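Local coordinates for protein mediator of RNA polymerase II transcription subunit 18 (Schizosaccharomyces pombe, PDB 3C0T) that serves within the Mediator complex as a coactivator subunit, helping to carry signals from gene-specific regulators to the basal RNA polymerase II transcription machinery, at residues N106-V109 with T110-V113; R13-E16 with A17-S21; E186-L189 with T190-K193. All blocks are in the same frame, centred on the assembly; numbering follows the deposited sequence.

Interaction 1: residues N106-V109 with T110-V113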
loop_
_atom_site.group_PDB
_atom_site.type_symbol
_atom_site.label_atom_id
_atom_site.label_comp_id
_atom_site.label_asym_id
_atom_site.label_seq_id
_atom_site.Cartn_x
_atom_site.Cartn_y
_atom_site.Cartn_z
ATOM N N ASN A 106 17.125 10.933 -11.318
ATOM C CA ASN A 106 17.693 12.063 -12.076
ATOM C C ASN A 106 16.953 13.404 -11.961
ATOM O O ASN A 106 15.993 13.661 -12.692
ATOM C CB ASN A 106 17.847 11.706 -13.562
ATOM C CG ASN A 106 19.138 10.970 -13.856
ATOM O OD1 ASN A 106 19.486 10.002 -13.172
ATOM N ND2 ASN A 106 19.855 11.420 -14.885
ATOM N N GLY A 107 17.418 14.259 -11.051
ATOM C CA GLY A 107 16.813 15.571 -10.870
ATOM C C GLY A 107 15.514 15.603 -10.082
ATOM O O GLY A 107 15.507 15.448 -8.858
ATOM N N SER A 108 14.407 15.818 -10.787
ATOM C CA SER A 108 13.095 15.865 -10.155
ATOM C C SER A 108 12.066 15.112 -10.991
ATOM O O SER A 108 11.488 15.664 -11.933
ATOM C CB SER A 108 12.649 17.316 -9.965
ATOM O OG SER A 108 11.354 17.377 -9.392
ATOM N N VAL A 109 11.850 13.849 -10.638
ATOM C CA VAL A 109 10.895 12.992 -11.329
ATOM C C VAL A 109 9.517 13.644 -11.414
ATOM O O VAL A 109 8.852 13.598 -12.444
ATOM C CB VAL A 109 10.768 11.653 -10.600
ATOM C CG1 VAL A 109 9.683 10.808 -11.245
ATOM C CG2 VAL A 109 12.109 10.935 -10.624
ATOM N N THR A 110 9.100 14.241 -10.308
ATOM C CA THR A 110 7.820 14.928 -10.207
ATOM C C THR A 110 7.519 15.800 -11.418
ATOM O O THR A 110 6.443 15.713 -12.007
ATOM C CB THR A 110 7.798 15.805 -8.937
ATOM O OG1 THR A 110 7.462 14.985 -7.814
ATOM C CG2 THR A 110 6.808 16.957 -9.069
ATOM N N GLU A 111 8.475 16.646 -11.780
ATOM C CA GLU A 111 8.302 17.547 -12.908
ATOM C C GLU A 111 8.294 16.812 -14.239
ATOM O O GLU A 111 7.619 17.228 -15.182
ATOM C CB GLU A 111 9.396 18.610 -12.875
ATOM C CG GLU A 111 9.341 19.431 -11.588
ATOM C CD GLU A 111 10.523 20.366 -11.397
ATOM O OE1 GLU A 111 10.532 21.094 -10.379
ATOM O OE2 GLU A 111 11.439 20.372 -12.253
ATOM N N PHE A 112 9.032 15.711 -14.318
ATOM C CA PHE A 112 9.068 14.941 -15.550
ATOM C C PHE A 112 7.699 14.344 -15.840
ATOM O O PHE A 112 7.256 14.324 -16.989
ATOM C CB PHE A 112 10.083 13.804 -15.463
ATOM C CG PHE A 112 10.232 13.036 -16.744
ATOM C CD1 PHE A 112 11.142 13.444 -17.714
ATOM C CD2 PHE A 112 9.443 11.918 -16.994
ATOM C CE1 PHE A 112 11.265 12.748 -18.916
ATOM C CE2 PHE A 112 9.556 11.216 -18.189
ATOM C CZ PHE A 112 10.469 11.630 -19.154
ATOM N N VAL A 113 7.027 13.851 -14.804
ATOM C CA VAL A 113 5.716 13.255 -15.016
ATOM C C VAL A 113 4.692 14.320 -15.393
ATOM O O VAL A 113 3.738 14.035 -16.119
ATOM C CB VAL A 113 5.223 12.470 -13.776
ATOM C CG1 VAL A 113 6.340 11.569 -13.249
ATOM C CG2 VAL A 113 4.736 13.423 -12.716
#

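Interaction 2: residues R13-E16 with A17-S21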
loop_
_atom_site.group_PDB
_atom_site.type_symbol
_atom_site.label_atom_id
_atom_site.label_comp_id
_atom_site.label_asym_id
_atom_site.label_seq_id
_atom_site.Cartn_x
_atom_site.Cartn_y
_atom_site.Cartn_z
ATOM N N ARG A 13 -6.479 -0.932 19.279
ATOM C CA ARG A 13 -6.336 -1.572 20.587
ATOM C C ARG A 13 -5.677 -2.949 20.524
ATOM O O ARG A 13 -5.078 -3.397 21.500
ATOM C CB ARG A 13 -7.695 -1.686 21.292
ATOM C CG ARG A 13 -8.860 -2.065 20.379
ATOM C CD ARG A 13 -10.097 -2.416 21.196
ATOM N NE ARG A 13 -9.979 -3.756 21.763
ATOM C CZ ARG A 13 -10.374 -4.864 21.140
ATOM N NH1 ARG A 13 -10.925 -4.785 19.931
ATOM N NH2 ARG A 13 -10.194 -6.052 21.711
ATOM N N ARG A 14 -5.773 -3.621 19.382
ATOM C CA ARG A 14 -5.177 -4.946 19.253
ATOM C C ARG A 14 -3.805 -4.948 18.585
ATOM O O ARG A 14 -3.165 -5.997 18.472
ATOM C CB ARG A 14 -6.117 -5.868 18.482
ATOM C CG ARG A 14 -7.390 -6.211 19.238
ATOM C CD ARG A 14 -8.201 -7.219 18.457
ATOM N NE ARG A 14 -7.386 -8.385 18.141
ATOM C CZ ARG A 14 -7.339 -8.960 16.942
ATOM N NH1 ARG A 14 -8.066 -8.477 15.940
ATOM N NH2 ARG A 14 -6.549 -10.007 16.748
ATOM N N PHE A 15 -3.345 -3.774 18.168
ATOM C CA PHE A 15 -2.055 -3.655 17.503
ATOM C C PHE A 15 -0.901 -4.377 18.195
ATOM O O PHE A 15 -0.194 -5.170 17.570
ATOM C CB PHE A 15 -1.677 -2.184 17.330
ATOM C CG PHE A 15 -0.344 -1.979 16.654
ATOM C CD1 PHE A 15 -0.227 -2.079 15.269
ATOM C CD2 PHE A 15 0.799 -1.713 17.404
ATOM C CE1 PHE A 15 1.009 -1.919 14.640
ATOM C CE2 PHE A 15 2.046 -1.550 16.784
ATOM C CZ PHE A 15 2.150 -1.654 15.402
ATOM N N GLU A 16 -0.694 -4.103 19.477
ATOM C CA GLU A 16 0.417 -4.733 20.178
ATOM C C GLU A 16 0.367 -6.259 20.099
ATOM O O GLU A 16 1.355 -6.904 19.743
ATOM C CB GLU A 16 0.452 -4.295 21.646
ATOM C CG GLU A 16 1.751 -4.681 22.356
ATOM C CD GLU A 16 1.772 -4.303 23.837
ATOM O OE1 GLU A 16 2.894 -4.148 24.391
ATOM O OE2 GLU A 16 0.678 -4.175 24.440
ATOM N N ALA A 17 -0.790 -6.829 20.427
ATOM C CA ALA A 17 -0.959 -8.279 20.419
ATOM C C ALA A 17 -0.797 -8.898 19.028
ATOM O O ALA A 17 -0.203 -9.974 18.882
ATOM C CB ALA A 17 -2.327 -8.647 21.001
ATOM N N VAL A 18 -1.320 -8.224 18.006
ATOM C CA VAL A 18 -1.224 -8.754 16.652
ATOM C C VAL A 18 0.205 -8.727 16.150
ATOM O O VAL A 18 0.672 -9.681 15.531
ATOM C CB VAL A 18 -2.133 -7.988 15.688
ATOM C CG1 VAL A 18 -1.834 -8.393 14.249
ATOM C CG2 VAL A 18 -3.591 -8.296 16.028
ATOM N N VAL A 19 0.912 -7.643 16.432
ATOM C CA VAL A 19 2.294 -7.536 16.005
ATOM C C VAL A 19 3.118 -8.625 16.674
ATOM O O VAL A 19 3.926 -9.281 16.017
ATOM C CB VAL A 19 2.876 -6.141 16.333
ATOM C CG1 VAL A 19 4.382 -6.121 16.097
ATOM C CG2 VAL A 19 2.210 -5.104 15.438
ATOM N N ASN A 20 2.923 -8.836 17.974
ATOM C CA ASN A 20 3.678 -9.889 18.652
ATOM C C ASN A 20 3.341 -11.256 18.039
ATOM O O ASN A 20 4.224 -12.102 17.887
ATOM C CB ASN A 20 3.385 -9.901 20.154
ATOM C CG ASN A 20 4.043 -8.737 20.891
ATOM O OD1 ASN A 20 5.171 -8.334 20.570
ATOM N ND2 ASN A 20 3.348 -8.206 21.896
ATOM N N SER A 21 2.072 -11.469 17.686
ATOM C CA SER A 21 1.671 -12.735 17.068
ATOM C C SER A 21 2.378 -12.883 15.720
ATOM O O SER A 21 2.835 -13.972 15.368
ATOM C CB SER A 21 0.158 -12.786 16.844
ATOM O OG SER A 21 -0.546 -12.893 18.064
HETATM O O HOH W 1 -2.983 -5.356 22.133
HETATM O O HOH W 2 4.485 -6.283 23.920
#

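Interaction 3: residues E186-L189 with T190-K193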
loop_
_atom_site.group_PDB
_atom_site.type_symbol
_atom_site.label_atom_id
_atom_site.label_comp_id
_atom_site.label_asym_id
_atom_site.label_seq_id
_atom_site.Cartn_x
_atom_site.Cartn_y
_atom_site.Cartn_z
ATOM N N GLU A 186 -1.290 -18.475 -5.119
ATOM C CA GLU A 186 -2.556 -18.558 -4.392
ATOM C C GLU A 186 -2.421 -19.563 -3.255
ATOM O O GLU A 186 -2.964 -19.363 -2.168
ATOM C CB GLU A 186 -3.702 -18.996 -5.304
ATOM C CG GLU A 186 -3.868 -18.150 -6.542
ATOM C CD GLU A 186 -5.209 -18.366 -7.211
ATOM O OE1 GLU A 186 -5.271 -18.239 -8.456
ATOM O OE2 GLU A 186 -6.202 -18.646 -6.495
ATOM N N ALA A 187 -1.697 -20.648 -3.519
ATOM C CA ALA A 187 -1.479 -21.677 -2.516
ATOM C C ALA A 187 -0.695 -21.063 -1.356
ATOM O O ALA A 187 -0.966 -21.353 -0.189
ATOM C CB ALA A 187 -0.711 -22.849 -3.121
ATOM N N ASN A 188 0.274 -20.208 -1.669
ATOM C CA ASN A 188 1.054 -19.569 -0.611
ATOM C C ASN A 188 0.192 -18.606 0.210
ATOM O O ASN A 188 0.327 -18.532 1.431
ATOM C CB ASN A 188 2.265 -18.836 -1.192
ATOM C CG ASN A 188 3.402 -19.783 -1.533
ATOM O OD1 ASN A 188 3.629 -20.776 -0.833
ATOM N ND2 ASN A 188 4.137 -19.473 -2.597
ATOM N N LEU A 189 -0.692 -17.875 -0.458
ATOM C CA LEU A 189 -1.571 -16.956 0.245
ATOM C C LEU A 189 -2.469 -17.751 1.185
ATOM O O LEU A 189 -2.704 -17.343 2.328
ATOM C CB LEU A 189 -2.430 -16.151 -0.741
ATOM C CG LEU A 189 -1.709 -14.990 -1.437
ATOM C CD1 LEU A 189 -2.672 -14.249 -2.339
ATOM C CD2 LEU A 189 -1.144 -14.040 -0.393
ATOM N N THR A 190 -2.953 -18.898 0.713
ATOM C CA THR A 190 -3.822 -19.737 1.531
ATOM C C THR A 190 -3.116 -20.207 2.801
ATOM O O THR A 190 -3.720 -20.259 3.867
ATOM C CB THR A 190 -4.328 -20.954 0.731
ATOM O OG1 THR A 190 -5.323 -20.517 -0.200
ATOM C CG2 THR A 190 -4.937 -22.002 1.648
ATOM N N LYS A 191 -1.839 -20.543 2.683
ATOM C CA LYS A 191 -1.066 -20.987 3.831
ATOM C C LYS A 191 -0.934 -19.847 4.853
ATOM O O LYS A 191 -1.130 -20.051 6.051
ATOM C CB LYS A 191 0.333 -21.432 3.390
ATOM C CG LYS A 191 0.376 -22.576 2.370
ATOM C CD LYS A 191 1.825 -22.987 2.145
ATOM C CE LYS A 191 1.979 -24.119 1.140
ATOM N NZ LYS A 191 1.935 -23.671 -0.272
ATOM N N VAL A 192 -0.591 -18.651 4.374
ATOM C CA VAL A 192 -0.432 -17.498 5.253
ATOM C C VAL A 192 -1.771 -17.141 5.900
ATOM O O VAL A 192 -1.827 -16.789 7.069
ATOM C CB VAL A 192 0.117 -16.278 4.465
ATOM C CG1 VAL A 192 0.278 -15.072 5.384
ATOM C CG2 VAL A 192 1.446 -16.640 3.838
ATOM N N LYS A 193 -2.851 -17.249 5.134
ATOM C CA LYS A 193 -4.180 -16.944 5.646
ATOM C C LYS A 193 -4.524 -17.782 6.878
ATOM O O LYS A 193 -4.948 -17.234 7.901
ATOM C CB LYS A 193 -5.234 -17.186 4.564
ATOM C CG LYS A 193 -6.661 -16.796 4.949
ATOM C CD LYS A 193 -7.646 -17.296 3.899
ATOM C CE LYS A 193 -8.944 -16.495 3.886
ATOM N NZ LYS A 193 -9.671 -16.538 5.185
#

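Interaction 1: residues N106-V109 with T110-V113
The carboxylate of Glu-111 carries the side chain of Ser-108 over one of its faces: OG of Ser-108 lies 3.7 Å from CD of Glu-111, almost straight above the plane rather than in line with either oxygen. This is an approach of polar groups, not a hydrogen bond. It marks the start of helix 109-115, which follows strand 95-104 of the antiparallel beta-barrel, with Ser-108 at the N-cap position. The expected capping bond is absent: with OG anti to the backbone N (chi1 178°), the hydroxyl is directed at the Glu-111 side chain and closes no bond to a backbone N-H of the first turn. The carbonyl of Ser-108 joins the helix instead, though loosely, since the bonds from Glu-111 N (3.2 Å) and Phe-112 N (3.4 Å) to Ser-108 O are both weak. Regular helical bonding appears one residue later, where Val-113 N reaches Val-109 O at 3.0 Å with an N-H...O angle of 156°. Thr-110 and Val-113 rest on Tyr-39 of strand 27-41, which places this first turn against the barrel wall, while Ser-108 also touches Lys-74. Phe-112 contributes its CB, 3.3 Å from Val-109 O, and the ring leads away. The valine side chains cross at an angle, and their closest carbons, CG1 of Val-109 and CG1 of Val-113, are 4.0 Å apart.

Interaction 2: residues R13-E16 with A17-S21
Phe-15 and Val-19, one helical turn apart, form a CH-pi interaction near the N-terminal end of helix 15-25. CG2 of Val-19 sits 3.6 Å from the centroid of the Phe-15 ring and only 19° off its normal, so the methyl lies over the face. The ring is brought there by the Phe-15 chi1 of 180°, which sets CG beside the carbonyl carbon and lays the ring along the helix toward the next turn. A second methyl-over-plane contact repeats the i to i+4 spacing: CG2 of Val-18 lies over one face of the Arg-14 guanidinium, 3.5 Å from NH2. The bend of the arginine chain at chi3 turns its guanidinium forward, toward the next turn and Val-18, and NH2 hydrogen-bonds to Phe-199 O.

Among the backbone bonds, Val-18 N to Arg-14 O and Val-19 N to Phe-15 O are nearly straight, each 2.9 Å long, and Asn-20 N to Glu-16 O continues the series. One residue earlier in the series, Arg-13 O and Ala-17 N stand 5.6 Å apart, and a water spans the gap, donating to the carbonyl and accepting from the amide.

Another water joins side chains: it donates to Glu-16 OE1 at 2.7 Å and accepts from Asn-20 ND2 at 3.0 Å. The carboxylate and amide lie side by side, their planes 38° apart, and the single water bridges them.

Toward the protein, Phe-15 stacks on Trp-165 and Val-18 meets Phe-199. Val-19 packs on Leu-129 and Tyr-131, seating the helix against barrel strand 118-133.

Interaction 3: residues E186-L189 with T190-K193
Glu-186 O takes two donors from Thr-190: the backbone N at 2.9 Å and, more weakly, OG1 at 3.3 Å. The hydroxyl can return to the preceding turn because OG1 is anti to the carbonyl carbon of its own residue (chi1 -74°), a rotamer that places it beside the threonine N. The setting is the middle of helix 179-196, a long alpha-helix lying on the outside of the antiparallel beta-barrel. Four successive i to i+4 bonds run through it, of which Lys-193 N to Leu-189 O is the shortest at 2.8 Å, with an N-H...O angle of 156°. Leu-189 and Val-192 turn to the barrel and meet Val-169 of strand 165-173; Leu-189 also touches Leu-4 of strand 2-10. Glu-186 makes long, weak ion pairs with Arg-90 and Lys-93.

On another flank, Lys-191 folds back along the helix. Its chain is extended as far as CE and then bends at chi4 (81°), bringing NZ within 3.4 Å of Asn-188 OD1, a weak hydrogen bond from a lysine chain that slants across the asparagine. NZ also comes to 4.0 Å from CB of Ala-187, so the ammonium group rests over the preceding turn. The aliphatic part of the lysine packs against backbone as well: CG of Lys-191 lies 3.1 Å from Ala-187 O, the same carbonyl that accepts the Lys-191 N-H.

Overall arrangement
The three contacts sample the three helices of a protein built round a closed antiparallel barrel, and none touches another. Interactions 2 and 3 are the nearer pair, with centres 21 Å apart and nearest atoms about 10 Å apart. Interaction 1 lies on the opposite side of the chain's centre from both, its centre 39 Å from that of interaction 2 and 38 Å from that of interaction 3. Each centre is 19 to 22 Å from the centre of the chain, consistent with helices placed outside the barrel. Interaction 1 lies at the start of helix 109-115, interaction 2 at the start of helix 15-25, and interaction 3 in the middle of helix 179-196.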